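Local coordinates for CBS domain protein/ACT domain protein (Thermotoga maritima, PDB 1VR9) that is of unknown function but joins a pair of CBS domains to an ACT domain, a make-up consistent with a regulatory, ligand-sensing role, at residues P81-H86 and H101-L106; F23-E28 and M113-A118; A30-C35 and S72-K77; M13-W18 and D89-A94. All blocks are in the same frame, centred on the assembly; numbering follows the deposited sequence.

Contact 1: P81-H86 and H101-L106; sequences PDFFVH and HQEPYL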
loop_
_atom_site.group_PDB
_atom_site.type_symbol
_atom_site.label_atom_id
_atom_site.label_comp_id
_atom_site.label_asym_id
_atom_site.label_seq_id
_atom_site.Cartn_x
_atom_site.Cartn_y
_atom_site.Cartn_z
ATOM N N PRO A 81 4.677 5.940 -6.988
ATOM C CA PRO A 81 3.352 6.328 -7.458
ATOM C C PRO A 81 2.727 5.335 -8.451
ATOM O O PRO A 81 1.518 5.418 -8.684
ATOM C CB PRO A 81 3.590 7.693 -8.126
ATOM C CG PRO A 81 5.018 7.754 -8.400
ATOM C CD PRO A 81 5.717 6.897 -7.411
ATOM N N ASP A 82 3.534 4.448 -9.035
ATOM C CA ASP A 82 3.061 3.503 -10.056
ATOM C C ASP A 82 2.752 2.120 -9.492
ATOM O O ASP A 82 2.402 1.206 -10.256
ATOM C CB ASP A 82 4.086 3.376 -11.199
ATOM C CG ASP A 82 4.510 4.730 -11.768
ATOM O OD1 ASP A 82 3.638 5.495 -12.270
ATOM O OD2 ASP A 82 5.725 5.048 -11.724
ATOM N N PHE A 83 2.881 1.964 -8.166
ATOM C CA PHE A 83 2.753 0.660 -7.496
ATOM C C PHE A 83 1.306 0.446 -7.046
ATOM O O PHE A 83 0.924 0.783 -5.928
ATOM C CB PHE A 83 3.728 0.557 -6.309
ATOM C CG PHE A 83 3.739 -0.777 -5.632
ATOM C CD1 PHE A 83 4.250 -1.912 -6.278
ATOM C CD2 PHE A 83 3.303 -0.914 -4.305
ATOM C CE1 PHE A 83 4.285 -3.145 -5.637
ATOM C CE2 PHE A 83 3.350 -2.117 -3.674
ATOM C CZ PHE A 83 3.837 -3.256 -4.347
ATOM N N PHE A 84 0.501 -0.112 -7.949
ATOM C CA PHE A 84 -0.903 -0.365 -7.680
ATOM C C PHE A 84 -1.433 -1.397 -8.676
ATOM O O PHE A 84 -0.837 -1.622 -9.724
ATOM C CB PHE A 84 -1.737 0.936 -7.823
ATOM C CG PHE A 84 -1.752 1.502 -9.223
ATOM C CD1 PHE A 84 -2.636 1.026 -10.174
ATOM C CD2 PHE A 84 -0.847 2.485 -9.597
ATOM C CE1 PHE A 84 -2.627 1.523 -11.467
ATOM C CE2 PHE A 84 -0.831 2.989 -10.858
ATOM C CZ PHE A 84 -1.719 2.518 -11.811
ATOM N N VAL A 85 -2.574 -1.985 -8.339
ATOM C CA VAL A 85 -3.381 -2.736 -9.309
ATOM C C VAL A 85 -4.840 -2.262 -9.225
ATOM O O VAL A 85 -5.204 -1.609 -8.271
ATOM C CB VAL A 85 -3.294 -4.261 -9.091
ATOM C CG1 VAL A 85 -1.907 -4.731 -9.396
ATOM C CG2 VAL A 85 -3.724 -4.678 -7.682
ATOM N N HIS A 86 -5.649 -2.596 -10.229
ATOM C CA HIS A 86 -7.066 -2.210 -10.242
ATOM C C HIS A 86 -7.938 -3.308 -9.624
ATOM O O HIS A 86 -7.580 -4.472 -9.637
ATOM C CB HIS A 86 -7.535 -1.908 -11.677
ATOM C CG HIS A 86 -7.124 -0.559 -12.173
ATOM N ND1 HIS A 86 -5.906 -0.320 -12.779
ATOM C CD2 HIS A 86 -7.775 0.629 -12.156
ATOM C CE1 HIS A 86 -5.833 0.955 -13.122
ATOM N NE2 HIS A 86 -6.952 1.552 -12.754
ATOM N N HIS A 101 8.309 -4.697 -6.894
ATOM C CA HIS A 101 8.543 -4.237 -5.523
ATOM C C HIS A 101 7.897 -5.164 -4.487
ATOM O O HIS A 101 6.658 -5.311 -4.454
ATOM C CB HIS A 101 7.963 -2.833 -5.362
ATOM C CG HIS A 101 8.481 -1.842 -6.361
ATOM N ND1 HIS A 101 9.748 -1.307 -6.294
ATOM C CD2 HIS A 101 7.886 -1.272 -7.433
ATOM C CE1 HIS A 101 9.918 -0.463 -7.296
ATOM N NE2 HIS A 101 8.802 -0.415 -8.000
ATOM N N GLN A 102 8.707 -5.769 -3.613
ATOM C CA GLN A 102 8.166 -6.738 -2.629
ATOM C C GLN A 102 7.657 -6.063 -1.341
ATOM O O GLN A 102 8.106 -6.356 -0.218
ATOM C CB GLN A 102 9.192 -7.822 -2.298
ATOM C CG GLN A 102 9.585 -8.706 -3.487
ATOM C CD GLN A 102 10.736 -8.160 -4.296
ATOM O OE1 GLN A 102 11.842 -7.962 -3.791
ATOM N NE2 GLN A 102 10.491 -7.945 -5.589
ATOM N N GLU A 103 6.707 -5.168 -1.502
ATOM C CA GLU A 103 6.144 -4.424 -0.392
ATOM C C GLU A 103 5.126 -5.339 0.267
ATOM O O GLU A 103 4.540 -6.181 -0.410
ATOM C CB GLU A 103 5.439 -3.168 -0.915
ATOM C CG GLU A 103 6.331 -2.114 -1.545
ATOM C CD GLU A 103 7.201 -1.379 -0.555
ATOM O OE1 GLU A 103 6.821 -1.252 0.632
ATOM O OE2 GLU A 103 8.309 -0.947 -0.961
ATOM N N PRO A 104 4.907 -5.198 1.581
ATOM C CA PRO A 104 3.890 -6.025 2.260
ATOM C C PRO A 104 2.440 -5.789 1.873
ATOM O O PRO A 104 1.608 -6.669 2.134
ATOM C CB PRO A 104 4.083 -5.675 3.729
ATOM C CG PRO A 104 4.759 -4.408 3.757
ATOM C CD PRO A 104 5.620 -4.339 2.542
ATOM N N TYR A 105 2.137 -4.607 1.331
ATOM C CA TYR A 105 0.804 -4.247 0.902
ATOM C C TYR A 105 0.812 -3.571 -0.461
ATOM O O TYR A 105 1.543 -2.588 -0.683
ATOM C CB TYR A 105 0.128 -3.328 1.920
ATOM C CG TYR A 105 0.023 -3.913 3.290
ATOM C CD1 TYR A 105 -1.080 -4.663 3.651
ATOM C CD2 TYR A 105 1.003 -3.681 4.253
ATOM C CE1 TYR A 105 -1.205 -5.198 4.931
ATOM C CE2 TYR A 105 0.891 -4.216 5.528
ATOM C CZ TYR A 105 -0.213 -4.960 5.865
ATOM O OH TYR A 105 -0.314 -5.487 7.147
ATOM N N LEU A 106 0.033 -4.135 -1.377
ATOM C CA LEU A 106 -0.124 -3.630 -2.735
ATOM C C LEU A 106 -1.429 -2.797 -2.827
ATOM O O LEU A 106 -2.540 -3.306 -2.570
ATOM C CB LEU A 106 -0.141 -4.792 -3.735
ATOM C CG LEU A 106 -0.526 -4.484 -5.176
ATOM C CD1 LEU A 106 0.450 -3.539 -5.832
ATOM C CD2 LEU A 106 -0.616 -5.761 -5.979
#
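In the beta-alpha-beta unit of the second CBS domain, F83 reaches from the lead-in to strand 85-86 across to the loop between helix 91-100 and strand 105-109. Its CG stands anti to the backbone N (chi1 -176°), which carries the ring into the bend of H101-L106. There L106 CD1 sits over the centre of one face, a CH-pi contact 3.8 Å from the ring centroid and 13° off the normal. The carbonyl O of Y105 lies at the ring edge, near its plane, 3.5 Å from F83 CE2. H101 turns the edge of its imidazole toward the F83 face in an offset edge-to-face pair, planes at 88°, and H101 CB comes within 3.7 Å of F83 CE1. E103 lends its aliphatic part, CB lying 3.6 Å from F83 CE2, while its carboxylate leads away. Strands 85-86 and 105-109 run parallel, joined by helix 91-100 as in a beta-alpha-beta crossover, and on the helix side V85 CG2 meets L106 CD2 at 3.7 Å, the two side chains crossing at about a right angle, with L97 against V85 and A94 against L106. With an alanine in place of F83, L106 CD1 and the H101 ring edge would probably lose the surface they pack on, and a gap would open inside the bend. No hydrogen bond joins the two segments, although V85 pairs through its backbone with P107 and V109.

Contact 2: F23-E28 and M113-A118; sequences FPMVEE and MRLKGA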
loop_
_atom_site.group_PDB
_atom_site.type_symbol
_atom_site.label_atom_id
_atom_site.label_comp_id
_atom_site.label_asym_id
_atom_site.label_seq_id
_atom_site.Cartn_x
_atom_site.Cartn_y
_atom_site.Cartn_z
ATOM N N PHE A 23 -4.995 -2.446 6.618
ATOM C CA PHE A 23 -3.654 -2.086 6.158
ATOM C C PHE A 23 -3.283 -0.670 6.600
ATOM O O PHE A 23 -4.190 0.147 6.874
ATOM C CB PHE A 23 -3.589 -2.181 4.631
ATOM C CG PHE A 23 -4.413 -1.156 3.917
ATOM C CD1 PHE A 23 -5.761 -1.381 3.665
ATOM C CD2 PHE A 23 -3.847 0.018 3.441
ATOM C CE1 PHE A 23 -6.540 -0.446 3.011
ATOM C CE2 PHE A 23 -4.630 0.954 2.771
ATOM C CZ PHE A 23 -5.961 0.723 2.554
ATOM N N PRO A 24 -1.968 -0.364 6.654
ATOM C CA PRO A 24 -1.520 0.961 7.107
ATOM C C PRO A 24 -1.747 2.061 6.051
ATOM O O PRO A 24 -1.255 1.967 4.937
ATOM C CB PRO A 24 -0.032 0.757 7.378
ATOM C CG PRO A 24 0.364 -0.357 6.456
ATOM C CD PRO A 24 -0.822 -1.256 6.332
HETATM N N MSE A 25 -2.427 3.134 6.439
HETATM C CA MSE A 25 -2.775 4.200 5.495
HETATM C C MSE A 25 -2.679 5.559 6.193
HETATM O O MSE A 25 -3.136 5.698 7.330
HETATM C CB MSE A 25 -4.202 3.957 4.975
HETATM C CG MSE A 25 -4.706 4.934 3.907
HETATM SE SE MSE A 25 -5.103 6.739 4.515
HETATM C CE MSE A 25 -6.350 6.364 5.954
ATOM N N VAL A 26 -2.105 6.557 5.509
ATOM C CA VAL A 26 -2.185 7.938 5.996
ATOM C C VAL A 26 -2.523 8.873 4.853
ATOM O O VAL A 26 -2.378 8.504 3.694
ATOM C CB VAL A 26 -0.869 8.461 6.666
ATOM C CG1 VAL A 26 -0.559 7.669 7.922
ATOM C CG2 VAL A 26 0.294 8.490 5.686
ATOM N N GLU A 27 -2.928 10.089 5.193
ATOM C CA GLU A 27 -3.135 11.137 4.178
ATOM C C GLU A 27 -1.812 11.845 3.871
ATOM O O GLU A 27 -0.916 11.870 4.703
ATOM C CB GLU A 27 -4.182 12.150 4.675
ATOM C CG GLU A 27 -4.658 13.193 3.648
ATOM C CD GLU A 27 -3.873 14.502 3.698
ATOM O OE1 GLU A 27 -3.211 14.779 4.730
ATOM O OE2 GLU A 27 -3.914 15.254 2.707
ATOM N N GLU A 28 -1.710 12.443 2.687
ATOM C CA GLU A 28 -0.437 12.982 2.167
ATOM C C GLU A 28 0.265 14.035 3.044
ATOM O O GLU A 28 1.472 14.240 2.897
ATOM C CB GLU A 28 -0.639 13.537 0.742
ATOM C CG GLU A 28 -1.534 14.744 0.644
ATOM C CD GLU A 28 -1.739 15.241 -0.787
ATOM O OE1 GLU A 28 -1.091 14.697 -1.703
ATOM O OE2 GLU A 28 -2.555 16.159 -0.976
HETATM N N MSE A 113 -8.514 6.122 -10.030
HETATM C CA MSE A 113 -7.389 6.098 -9.103
HETATM C C MSE A 113 -7.734 6.324 -7.624
HETATM O O MSE A 113 -6.848 6.662 -6.846
HETATM C CB MSE A 113 -6.266 7.064 -9.530
HETATM C CG MSE A 113 -5.632 6.785 -10.907
HETATM SE SE MSE A 113 -5.197 4.905 -11.410
HETATM C CE MSE A 113 -6.760 4.624 -12.555
ATOM N N ARG A 114 -8.987 6.102 -7.230
ATOM C CA ARG A 114 -9.355 6.168 -5.815
ATOM C C ARG A 114 -8.884 4.892 -5.129
ATOM O O ARG A 114 -9.095 3.803 -5.646
ATOM C CB ARG A 114 -10.856 6.354 -5.627
ATOM C CG ARG A 114 -11.420 7.595 -6.323
ATOM C CD ARG A 114 -11.750 8.748 -5.335
ATOM N NE ARG A 114 -11.800 10.073 -5.959
ATOM C CZ ARG A 114 -12.766 10.509 -6.769
ATOM N NH1 ARG A 114 -13.796 9.730 -7.079
ATOM N NH2 ARG A 114 -12.704 11.733 -7.281
ATOM N N LEU A 115 -8.261 5.043 -3.969
ATOM C CA LEU A 115 -7.827 3.913 -3.167
ATOM C C LEU A 115 -9.022 3.117 -2.628
ATOM O O LEU A 115 -9.898 3.671 -1.956
ATOM C CB LEU A 115 -6.970 4.407 -1.996
ATOM C CG LEU A 115 -6.235 3.359 -1.173
ATOM C CD1 LEU A 115 -5.289 2.543 -2.055
ATOM C CD2 LEU A 115 -5.452 4.049 -0.082
ATOM N N LYS A 116 -9.075 1.826 -2.943
ATOM C CA LYS A 116 -10.204 0.970 -2.539
ATOM C C LYS A 116 -9.831 -0.092 -1.495
ATOM O O LYS A 116 -10.719 -0.788 -0.967
ATOM C CB LYS A 116 -10.778 0.279 -3.769
ATOM C CG LYS A 116 -11.383 1.252 -4.794
ATOM C CD LYS A 116 -12.403 2.221 -4.197
ATOM C CE LYS A 116 -13.571 1.525 -3.520
ATOM N NZ LYS A 116 -14.763 2.428 -3.427
ATOM N N GLY A 117 -8.552 -0.194 -1.207
ATOM C CA GLY A 117 -8.006 -1.209 -0.286
ATOM C C GLY A 117 -6.588 -1.580 -0.663
ATOM O O GLY A 117 -5.898 -0.836 -1.399
ATOM N N ALA A 118 -6.140 -2.712 -0.141
ATOM C CA ALA A 118 -4.852 -3.290 -0.508
ATOM C C ALA A 118 -4.961 -4.802 -0.599
ATOM O O ALA A 118 -5.864 -5.412 -0.019
ATOM C CB ALA A 118 -3.815 -2.953 0.505
#
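F23 packs its ring against the bulged strand 115-120, bringing the first CBS domain up against the sheet of the second. The tight part lies around G117 and A118. A118 CB stands over one face of the F23 ring, offset toward its rim, in a CH-pi contact 4.1 Å from the centroid and 19° off the normal. G117 CA lies 3.7 Å from F23 CE1, approaching the ring obliquely. Opposite V108 the strand carries a classic beta bulge at K116 and G117, and at G117's backbone angles a side chain would collide with the carbonyl O of K116. F23 holds its CG between the backbone N and the carbonyl carbon (chi1 68°), which turns the ring onto this part of the strand.

Packing is looser toward L115. Its CD2 lies near the plane of the ring at the edge, 4.3 Å from F23 CZ, and meets CG of selenomethionine M25 at 4.2 Å, the two side chains running antiparallel past one another. Beyond them, K116 points away from F23-E28 and is exposed. I48 and Y105 also pack on F23, one from each CBS sheet. With no hydrogen bond between the segments, cohesion here rests on van der Waals and CH-pi contacts, and thus on the fit of shapes.

Contact 3: A30-C35 and S72-K77; sequences ATVREC and SSVFNK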
loop_
_atom_site.group_PDB
_atom_site.type_symbol
_atom_site.label_atom_id
_atom_site.label_comp_id
_atom_site.label_asym_id
_atom_site.label_seq_id
_atom_site.Cartn_x
_atom_site.Cartn_y
_atom_site.Cartn_z
ATOM N N ALA A 30 0.062 14.010 6.481
ATOM C CA ALA A 30 0.277 13.420 7.791
ATOM C C ALA A 30 1.680 13.786 8.275
ATOM O O ALA A 30 2.614 13.906 7.471
ATOM C CB ALA A 30 0.148 11.923 7.702
ATOM N N THR A 31 1.835 13.907 9.592
ATOM C CA THR A 31 3.168 14.113 10.151
ATOM C C THR A 31 3.963 12.806 10.136
ATOM O O THR A 31 3.394 11.688 10.094
ATOM C CB THR A 31 3.112 14.628 11.614
ATOM O OG1 THR A 31 2.513 13.633 12.456
ATOM C CG2 THR A 31 2.342 15.921 11.721
ATOM N N VAL A 32 5.281 12.943 10.209
ATOM C CA VAL A 32 6.161 11.793 10.400
ATOM C C VAL A 32 5.758 10.947 11.624
ATOM O O VAL A 32 5.696 9.710 11.536
ATOM C CB VAL A 32 7.642 12.262 10.474
ATOM C CG1 VAL A 32 8.542 11.178 10.981
ATOM C CG2 VAL A 32 8.107 12.733 9.076
ATOM N N ARG A 33 5.427 11.611 12.742
ATOM C CA ARG A 33 5.007 10.914 13.962
ATOM C C ARG A 33 3.801 10.011 13.669
ATOM O O ARG A 33 3.775 8.863 14.069
ATOM C CB ARG A 33 4.662 11.916 15.059
ATOM C CG ARG A 33 4.236 11.323 16.382
ATOM C CD ARG A 33 3.809 12.406 17.362
ATOM N NE ARG A 33 4.935 13.227 17.812
ATOM C CZ ARG A 33 5.185 14.485 17.433
ATOM N NH1 ARG A 33 4.393 15.128 16.584
ATOM N NH2 ARG A 33 6.242 15.116 17.922
ATOM N N GLU A 34 2.794 10.574 13.012
ATOM C CA GLU A 34 1.583 9.810 12.665
ATOM C C GLU A 34 1.854 8.611 11.768
ATOM O O GLU A 34 1.274 7.529 11.980
ATOM C CB GLU A 34 0.586 10.711 11.964
ATOM C CG GLU A 34 -0.027 11.768 12.862
ATOM C CD GLU A 34 -1.013 12.644 12.098
ATOM O OE1 GLU A 34 -0.600 13.366 11.153
ATOM O OE2 GLU A 34 -2.224 12.599 12.434
ATOM N N CYS A 35 2.719 8.787 10.771
ATOM C CA CYS A 35 3.056 7.718 9.857
ATOM C C CYS A 35 3.795 6.597 10.577
ATOM O O CYS A 35 3.445 5.439 10.441
ATOM C CB CYS A 35 3.921 8.251 8.729
ATOM S SG CYS A 35 4.085 7.141 7.386
ATOM N N SER A 72 7.393 17.143 11.246
ATOM C CA SER A 72 7.430 17.409 9.817
ATOM C C SER A 72 6.449 16.496 9.072
ATOM O O SER A 72 5.922 15.530 9.639
ATOM C CB SER A 72 8.842 17.274 9.266
ATOM O OG SER A 72 9.371 15.971 9.407
ATOM N N SER A 73 6.181 16.861 7.819
ATOM C CA SER A 73 5.176 16.189 6.978
ATOM C C SER A 73 5.803 15.092 6.126
ATOM O O SER A 73 6.986 15.186 5.758
ATOM C CB SER A 73 4.541 17.226 6.047
ATOM O OG SER A 73 3.613 16.638 5.172
ATOM N N VAL A 74 4.995 14.103 5.748
ATOM C CA VAL A 74 5.439 13.043 4.831
ATOM C C VAL A 74 5.204 13.421 3.355
ATOM O O VAL A 74 5.486 12.623 2.457
ATOM C CB VAL A 74 4.764 11.695 5.124
ATOM C CG1 VAL A 74 4.998 11.258 6.588
ATOM C CG2 VAL A 74 3.275 11.723 4.785
ATOM N N PHE A 75 4.709 14.641 3.126
ATOM C CA PHE A 75 4.286 15.121 1.807
ATOM C C PHE A 75 5.325 14.907 0.724
ATOM O O PHE A 75 4.982 14.402 -0.339
ATOM C CB PHE A 75 3.910 16.602 1.884
ATOM C CG PHE A 75 3.221 17.129 0.647
ATOM C CD1 PHE A 75 1.850 16.944 0.469
ATOM C CD2 PHE A 75 3.928 17.807 -0.326
ATOM C CE1 PHE A 75 1.210 17.431 -0.662
ATOM C CE2 PHE A 75 3.284 18.301 -1.451
ATOM C CZ PHE A 75 1.920 18.089 -1.619
ATOM N N ASN A 76 6.582 15.253 1.011
ATOM C CA ASN A 76 7.686 15.095 0.056
ATOM C C ASN A 76 8.407 13.749 0.116
ATOM O O ASN A 76 9.380 13.560 -0.605
ATOM C CB ASN A 76 8.746 16.184 0.283
ATOM C CG ASN A 76 8.228 17.567 0.002
ATOM O OD1 ASN A 76 7.368 17.746 -0.854
ATOM N ND2 ASN A 76 8.770 18.560 0.697
ATOM N N LYS A 77 7.936 12.845 0.969
ATOM C CA LYS A 77 8.610 11.567 1.222
ATOM C C LYS A 77 7.914 10.365 0.556
ATOM O O LYS A 77 8.349 9.202 0.715
ATOM C CB LYS A 77 8.768 11.354 2.734
ATOM C CG LYS A 77 9.324 12.565 3.504
ATOM C CD LYS A 77 10.710 12.992 3.024
ATOM C CE LYS A 77 11.165 14.317 3.652
ATOM N NZ LYS A 77 12.560 14.677 3.262
#
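V74 and V32 flank a single beta bridge, T31 with S73, that ties the N-terminal end of helix 32-41 to the loop S72-K77 between strands 56-61 and 85-86. Their methyls face each other loosely, V32 CG2 to V74 CG1 at 4.2 Å. The same CG1 of V74 packs more closely on C35 CB, 3.8 Å away, one turn further into the helix, while V74 CG2 turns to A30. V32 CG2, anti to its own carbonyl carbon, leans over S72 and lies 3.5 Å from S72 OG, a hydroxyl whose hydrogen bond goes to D69 O. T31 and S73 direct CB away from the other segment, though T31 CB still touches S72 O, and their hydroxyls serve their own segments. T31 and E34 form a capping box: E34 N donates to T31 OG1, and T31 N returns a bond to E34 OE1 on the anti lone pair of the carboxylate. S73 OG accepts from F75 N in an ST turn. Across the bridge, V32 N donates to S72 O at 2.7 Å, tilted 18° from the carbonyl plane, and V74 N meets A30 O at 2.9 Å, almost straight in line with the carbonyl at a C=O...N angle of 175°.

Contact 4: M13-W18 and D89-A94; sequences MKVKKW and DNITHA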
loop_
_atom_site.group_PDB
_atom_site.type_symbol
_atom_site.label_atom_id
_atom_site.label_comp_id
_atom_site.label_asym_id
_atom_site.label_seq_id
_atom_site.Cartn_x
_atom_site.Cartn_y
_atom_site.Cartn_z
HETATM N N MSE A 13 -7.976 -16.291 -10.199
HETATM C CA MSE A 13 -9.010 -15.505 -9.466
HETATM C C MSE A 13 -8.753 -14.000 -9.652
HETATM O O MSE A 13 -7.706 -13.598 -10.172
HETATM C CB MSE A 13 -9.012 -15.908 -7.976
HETATM C CG MSE A 13 -10.019 -15.182 -7.083
HETATM SE SE MSE A 13 -11.806 -14.993 -7.851
HETATM C CE MSE A 13 -12.351 -16.866 -7.880
ATOM N N LYS A 14 -9.724 -13.188 -9.250
ATOM C CA LYS A 14 -9.635 -11.736 -9.328
ATOM C C LYS A 14 -9.059 -11.113 -8.050
ATOM O O LYS A 14 -9.202 -11.657 -6.954
ATOM C CB LYS A 14 -11.014 -11.153 -9.587
ATOM C CG LYS A 14 -11.764 -11.792 -10.762
ATOM C CD LYS A 14 -11.000 -11.674 -12.077
ATOM C CE LYS A 14 -10.985 -10.240 -12.584
ATOM N NZ LYS A 14 -10.698 -10.166 -14.047
ATOM N N VAL A 15 -8.416 -9.961 -8.227
ATOM C CA VAL A 15 -7.895 -9.124 -7.132
ATOM C C VAL A 15 -8.970 -8.799 -6.091
ATOM O O VAL A 15 -8.728 -8.908 -4.893
ATOM C CB VAL A 15 -7.317 -7.804 -7.718
ATOM C CG1 VAL A 15 -7.128 -6.697 -6.641
ATOM C CG2 VAL A 15 -6.005 -8.090 -8.454
ATOM N N LYS A 16 -10.158 -8.415 -6.554
ATOM C CA LYS A 16 -11.234 -8.006 -5.649
ATOM C C LYS A 16 -11.516 -9.032 -4.551
ATOM O O LYS A 16 -11.887 -8.667 -3.441
ATOM C CB LYS A 16 -12.523 -7.700 -6.429
ATOM C CG LYS A 16 -13.491 -6.813 -5.667
ATOM C CD LYS A 16 -14.515 -6.187 -6.601
ATOM C CE LYS A 16 -15.481 -5.276 -5.855
ATOM N NZ LYS A 16 -16.613 -4.866 -6.710
ATOM N N LYS A 17 -11.327 -10.312 -4.852
ATOM C CA LYS A 17 -11.577 -11.370 -3.878
ATOM C C LYS A 17 -10.630 -11.295 -2.675
ATOM O O LYS A 17 -10.990 -11.721 -1.576
ATOM C CB LYS A 17 -11.473 -12.755 -4.536
ATOM C CG LYS A 17 -11.937 -13.911 -3.648
ATOM C CD LYS A 17 -10.800 -14.522 -2.827
ATOM C CE LYS A 17 -11.309 -15.140 -1.529
ATOM N NZ LYS A 17 -10.268 -15.145 -0.453
ATOM N N TRP A 18 -9.435 -10.740 -2.884
ATOM C CA TRP A 18 -8.357 -10.800 -1.893
ATOM C C TRP A 18 -8.070 -9.440 -1.220
ATOM O O TRP A 18 -7.155 -9.318 -0.407
ATOM C CB TRP A 18 -7.094 -11.364 -2.564
ATOM C CG TRP A 18 -7.307 -12.742 -3.154
ATOM C CD1 TRP A 18 -7.672 -13.033 -4.440
ATOM C CD2 TRP A 18 -7.211 -13.996 -2.472
ATOM N NE1 TRP A 18 -7.798 -14.385 -4.599
ATOM C CE2 TRP A 18 -7.530 -15.003 -3.407
ATOM C CE3 TRP A 18 -6.907 -14.368 -1.155
ATOM C CZ2 TRP A 18 -7.527 -16.364 -3.075
ATOM C CZ3 TRP A 18 -6.909 -15.709 -0.820
ATOM C CH2 TRP A 18 -7.231 -16.701 -1.780
ATOM N N ASP A 89 -8.608 -6.353 -11.955
ATOM C CA ASP A 89 -7.476 -7.141 -12.453
ATOM C C ASP A 89 -7.503 -8.575 -11.917
ATOM O O ASP A 89 -8.165 -8.896 -10.920
ATOM C CB ASP A 89 -6.126 -6.500 -12.084
ATOM C CG ASP A 89 -5.857 -5.209 -12.840
ATOM O OD1 ASP A 89 -6.524 -4.963 -13.879
ATOM O OD2 ASP A 89 -4.985 -4.432 -12.381
ATOM N N ASN A 90 -6.759 -9.426 -12.603
ATOM C CA ASN A 90 -6.545 -10.790 -12.159
ATOM C C ASN A 90 -5.463 -10.802 -11.103
ATOM O O ASN A 90 -4.479 -10.052 -11.189
ATOM C CB ASN A 90 -6.124 -11.665 -13.338
ATOM C CG ASN A 90 -7.198 -11.777 -14.393
ATOM O OD1 ASN A 90 -8.367 -12.028 -14.087
ATOM N ND2 ASN A 90 -6.807 -11.593 -15.655
ATOM N N ILE A 91 -5.618 -11.668 -10.105
ATOM C CA ILE A 91 -4.621 -11.772 -9.050
ATOM C C ILE A 91 -3.238 -12.140 -9.632
ATOM O O ILE A 91 -2.212 -11.706 -9.121
ATOM C CB ILE A 91 -5.104 -12.741 -7.916
ATOM C CG1 ILE A 91 -4.327 -12.505 -6.621
ATOM C CG2 ILE A 91 -5.037 -14.185 -8.386
ATOM C CD1 ILE A 91 -4.492 -11.121 -6.012
ATOM N N THR A 92 -3.214 -12.887 -10.739
ATOM C CA THR A 92 -1.984 -13.139 -11.493
ATOM C C THR A 92 -1.250 -11.862 -11.939
ATOM O O THR A 92 -0.031 -11.864 -12.067
ATOM C CB THR A 92 -2.236 -14.043 -12.731
ATOM O OG1 THR A 92 -3.271 -13.476 -13.544
ATOM C CG2 THR A 92 -2.649 -15.437 -12.298
ATOM N N HIS A 93 -1.984 -10.774 -12.179
ATOM C CA HIS A 93 -1.370 -9.488 -12.506
ATOM C C HIS A 93 -0.594 -8.868 -11.328
ATOM O O HIS A 93 0.455 -8.251 -11.523
ATOM C CB HIS A 93 -2.425 -8.487 -12.971
ATOM C CG HIS A 93 -1.851 -7.166 -13.369
ATOM N ND1 HIS A 93 -0.854 -7.043 -14.312
ATOM C CD2 HIS A 93 -2.122 -5.913 -12.940
ATOM C CE1 HIS A 93 -0.539 -5.769 -14.452
ATOM N NE2 HIS A 93 -1.295 -5.062 -13.633
ATOM N N ALA A 94 -1.106 -9.055 -10.113
ATOM C CA ALA A 94 -0.413 -8.632 -8.899
ATOM C C ALA A 94 0.993 -9.254 -8.797
ATOM O O ALA A 94 1.891 -8.664 -8.202
ATOM C CB ALA A 94 -1.236 -8.996 -7.667
#
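I91 fills the apolar centre between V15 and W18. Its CG1, anti to the backbone N (chi1 -161°), carries CD1 in among them: I91 CD1 lies 4.2 Å from V15 CG2, and I91 CG1 is 4.0 Å from W18 CD1, the two side chains crossing at about a right angle. F124 of helix 121-130 also packs on I91, and A127 and E130 of that helix on W18. W18 NE1 is buried here without a polar partner in the model.

Outward from this core the backbones meet in a single bridge of K14 with N90. I91 N donates to M13 O at 2.8 Å, and V15 N to D89 O at 2.9 Å in a nearly straight bond. At the polar edge, kinks in the K14 chain at chi2 (-59°) and chi3 (-71°) bring NZ round to N90 OD1, 3.0 Å away and above the amide's carbonyl plane; NZ also makes a weak bond to E88 O. A methionine in place of K14 would probably leave N90 OD1 without this donor and its amide freer to turn. D89 turns its carboxylate elsewhere, OD2 accepting from H86 N. Such an N-terminal segment, bridged to the start of the second domain's first helix, fits the intertwined build of a CBS pair.

How the contacts relate
Along the chain contact 4 opens first, at the N-terminus, then contact 2; contact 3 opens and closes before contact 1 begins. Contacts 1 and 2, with centres about 11 Å apart, meet on one sheet through neighbouring strands 105-109 and 115-120, where L106 O touches A118 CB. Contact 1 packs against helix 91-100, whose first turn belongs to contact 4, with L106 on A94 and about 13 Å between centres. Contacts 2 and 3 touch where strand 25-27 leads toward helix 32-41. Contacts 3 and 4 lie on opposite sides of the chain's centre, about 31 Å between centres. The two CBS domains are thus joined at the middle by contact 2, while contact 4 ties the N-terminus to the second domain.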